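Local coordinates for endo-alpha-mannosidase (Bacteroides thetaiotaomicron, PDB 4ACY), which hydrolyses internal alpha-mannosidic linkages as a family GH99 endo-acting glycoside hydrolase, probably trimming mannose-containing glycans, at residues Ile225-Lys230 and Gly244-Phe249. Numbering follows the deposited sequence.
Sequences IGLTLK and GFYTYF
Three backbone hydrogen bonds tie Gly226 and Thr228 to Gly244 and Tyr246 in parallel register. Gly226 N donates to Gly244 O, Tyr246 N returns to Gly226 O at 2.9 Å, and Thr228 N reaches Tyr246 O with an N-H...O angle of 170°, the straightest of the three. Beyond the last bridge a water continues the link, donating to Thr228 O and to Thr247 O, each 2.8 Å from the water oxygen.

Apolar contacts gather round the Tyr246 ring. Leu227 CD1 sits over one face, 4.1 Å from the ring centroid and 8° off the normal, which meets the geometry of a CH-pi contact; Leu227 CB approaches CE1 of the same ring to 3.7 Å. With CG set between the backbone N and the carbonyl carbon (chi1 75°), the Tyr246 ring turns its CD1 and CE1 side to the backbone at Gly226 and Leu227, and Ile225 CG2 lies 3.8 Å from Tyr246 CD1. The phenol OH is hydrogen-bonded to His152 NE2. A valine in place of Tyr246 would probably leave Leu227 CD1 without its aromatic face and His152 without this hydroxyl partner. The same Leu227 methyl also packs against Tyr248 CB at 3.6 Å.

Phe245 points to the opposite face of the sheet from Leu227 and Tyr246; Thr228, just past the strand end, runs alongside it, Thr228 CG2 being 3.7 Å from Phe245 CD2, while Met266 of helix 263-272 touches both. Strands 223-227 and 244-246, connected through helix 235-239, form a beta-alpha-beta unit of the eight-stranded TIM barrel.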
# COMPACT_ATOMS: atom_id res chain seq x y z
N ILE A 225 7.56 -8.41 -6.30
CA ILE A 225 6.34 -9.00 -5.78
C ILE A 225 5.17 -8.53 -6.64
O ILE A 225 4.81 -7.34 -6.62
CB ILE A 225 6.12 -8.56 -4.28
CG1 ILE A 225 7.38 -8.84 -3.42
CG2 ILE A 225 4.86 -9.20 -3.71
CD1 ILE A 225 7.80 -10.32 -3.31
N GLY A 226 4.58 -9.46 -7.38
CA GLY A 226 3.45 -9.13 -8.27
C GLY A 226 2.09 -9.25 -7.61
O GLY A 226 1.90 -9.99 -6.64
N LEU A 227 1.13 -8.47 -8.10
CA LEU A 227 -0.24 -8.54 -7.61
C LEU A 227 -0.92 -9.73 -8.27
O LEU A 227 -0.95 -9.84 -9.50
CB LEU A 227 -1.00 -7.25 -7.94
CG LEU A 227 -2.44 -7.15 -7.43
CD1 LEU A 227 -2.47 -7.26 -5.93
CD2 LEU A 227 -3.05 -5.82 -7.88
N THR A 228 -1.42 -10.64 -7.44
CA THR A 228 -2.18 -11.77 -7.93
C THR A 228 -3.65 -11.51 -7.66
O THR A 228 -4.00 -10.96 -6.63
CB THR A 228 -1.71 -13.13 -7.30
OG1 THR A 228 -2.39 -14.23 -7.96
CG2 THR A 228 -1.99 -13.17 -5.82
N LEU A 229 -4.50 -11.90 -8.62
CA LEU A 229 -5.96 -11.79 -8.49
C LEU A 229 -6.63 -13.07 -8.01
O LEU A 229 -7.70 -13.04 -7.42
CB LEU A 229 -6.57 -11.39 -9.83
CG LEU A 229 -6.13 -10.06 -10.40
CD1 LEU A 229 -6.74 -9.97 -11.81
CD2 LEU A 229 -6.57 -8.92 -9.49
N LYS A 230 -6.00 -14.21 -8.30
CA LYS A 230 -6.62 -15.48 -7.96
C LYS A 230 -5.59 -16.59 -7.82
O LYS A 230 -4.57 -16.61 -8.51
CB LYS A 230 -7.68 -15.87 -9.00
CG LYS A 230 -7.17 -16.04 -10.44
CD LYS A 230 -8.34 -16.11 -11.44
CE LYS A 230 -8.81 -14.73 -11.84
NZ LYS A 230 -10.19 -14.77 -12.41
N GLY A 244 7.68 -13.30 -5.69
CA GLY A 244 6.53 -13.53 -4.84
C GLY A 244 5.29 -12.80 -5.31
O GLY A 244 5.25 -12.25 -6.41
N PHE A 245 4.30 -12.79 -4.43
CA PHE A 245 2.99 -12.20 -4.78
C PHE A 245 2.28 -11.60 -3.58
O PHE A 245 2.45 -12.06 -2.45
CB PHE A 245 2.08 -13.25 -5.46
CG PHE A 245 1.90 -14.51 -4.67
CD1 PHE A 245 2.85 -15.53 -4.75
CD2 PHE A 245 0.77 -14.70 -3.88
CE1 PHE A 245 2.67 -16.72 -4.02
CE2 PHE A 245 0.59 -15.89 -3.16
CZ PHE A 245 1.54 -16.90 -3.23
N TYR A 246 1.47 -10.57 -3.85
CA TYR A 246 0.66 -9.94 -2.81
C TYR A 246 -0.75 -9.74 -3.32
O TYR A 246 -1.00 -9.95 -4.52
CB TYR A 246 1.27 -8.61 -2.32
CG TYR A 246 1.15 -7.40 -3.24
CD1 TYR A 246 1.67 -7.41 -4.54
CD2 TYR A 246 0.54 -6.22 -2.79
CE1 TYR A 246 1.56 -6.28 -5.39
CE2 TYR A 246 0.45 -5.08 -3.60
CZ TYR A 246 0.95 -5.12 -4.91
OH TYR A 246 0.88 -4.01 -5.73
N THR A 247 -1.65 -9.35 -2.43
CA THR A 247 -3.09 -9.39 -2.73
C THR A 247 -3.74 -8.02 -2.80
O THR A 247 -4.78 -7.86 -3.45
CB THR A 247 -3.85 -10.28 -1.75
OG1 THR A 247 -3.75 -9.75 -0.43
CG2 THR A 247 -3.28 -11.71 -1.78
N TYR A 248 -3.10 -7.06 -2.13
CA TYR A 248 -3.51 -5.66 -2.05
C TYR A 248 -4.90 -5.34 -1.45
O TYR A 248 -4.99 -4.69 -0.41
CB TYR A 248 -3.29 -4.85 -3.35
CG TYR A 248 -3.53 -3.40 -3.04
CD1 TYR A 248 -2.58 -2.67 -2.32
CD2 TYR A 248 -4.76 -2.79 -3.33
CE1 TYR A 248 -2.82 -1.35 -1.94
CE2 TYR A 248 -5.01 -1.45 -2.95
CZ TYR A 248 -4.03 -0.75 -2.26
OH TYR A 248 -4.24 0.57 -1.88
N PHE A 249 -5.96 -5.76 -2.14
CA PHE A 249 -7.30 -5.23 -1.85
C PHE A 249 -7.76 -5.50 -0.43
O PHE A 249 -7.72 -6.62 0.03
CB PHE A 249 -8.30 -5.77 -2.88
CG PHE A 249 -7.89 -5.45 -4.28
CD1 PHE A 249 -7.98 -4.13 -4.75
CD2 PHE A 249 -7.37 -6.43 -5.11
CE1 PHE A 249 -7.57 -3.80 -6.04
CE2 PHE A 249 -6.96 -6.11 -6.41
CZ PHE A 249 -7.06 -4.80 -6.88
O HOH W 1 -6.01 -9.51 -5.38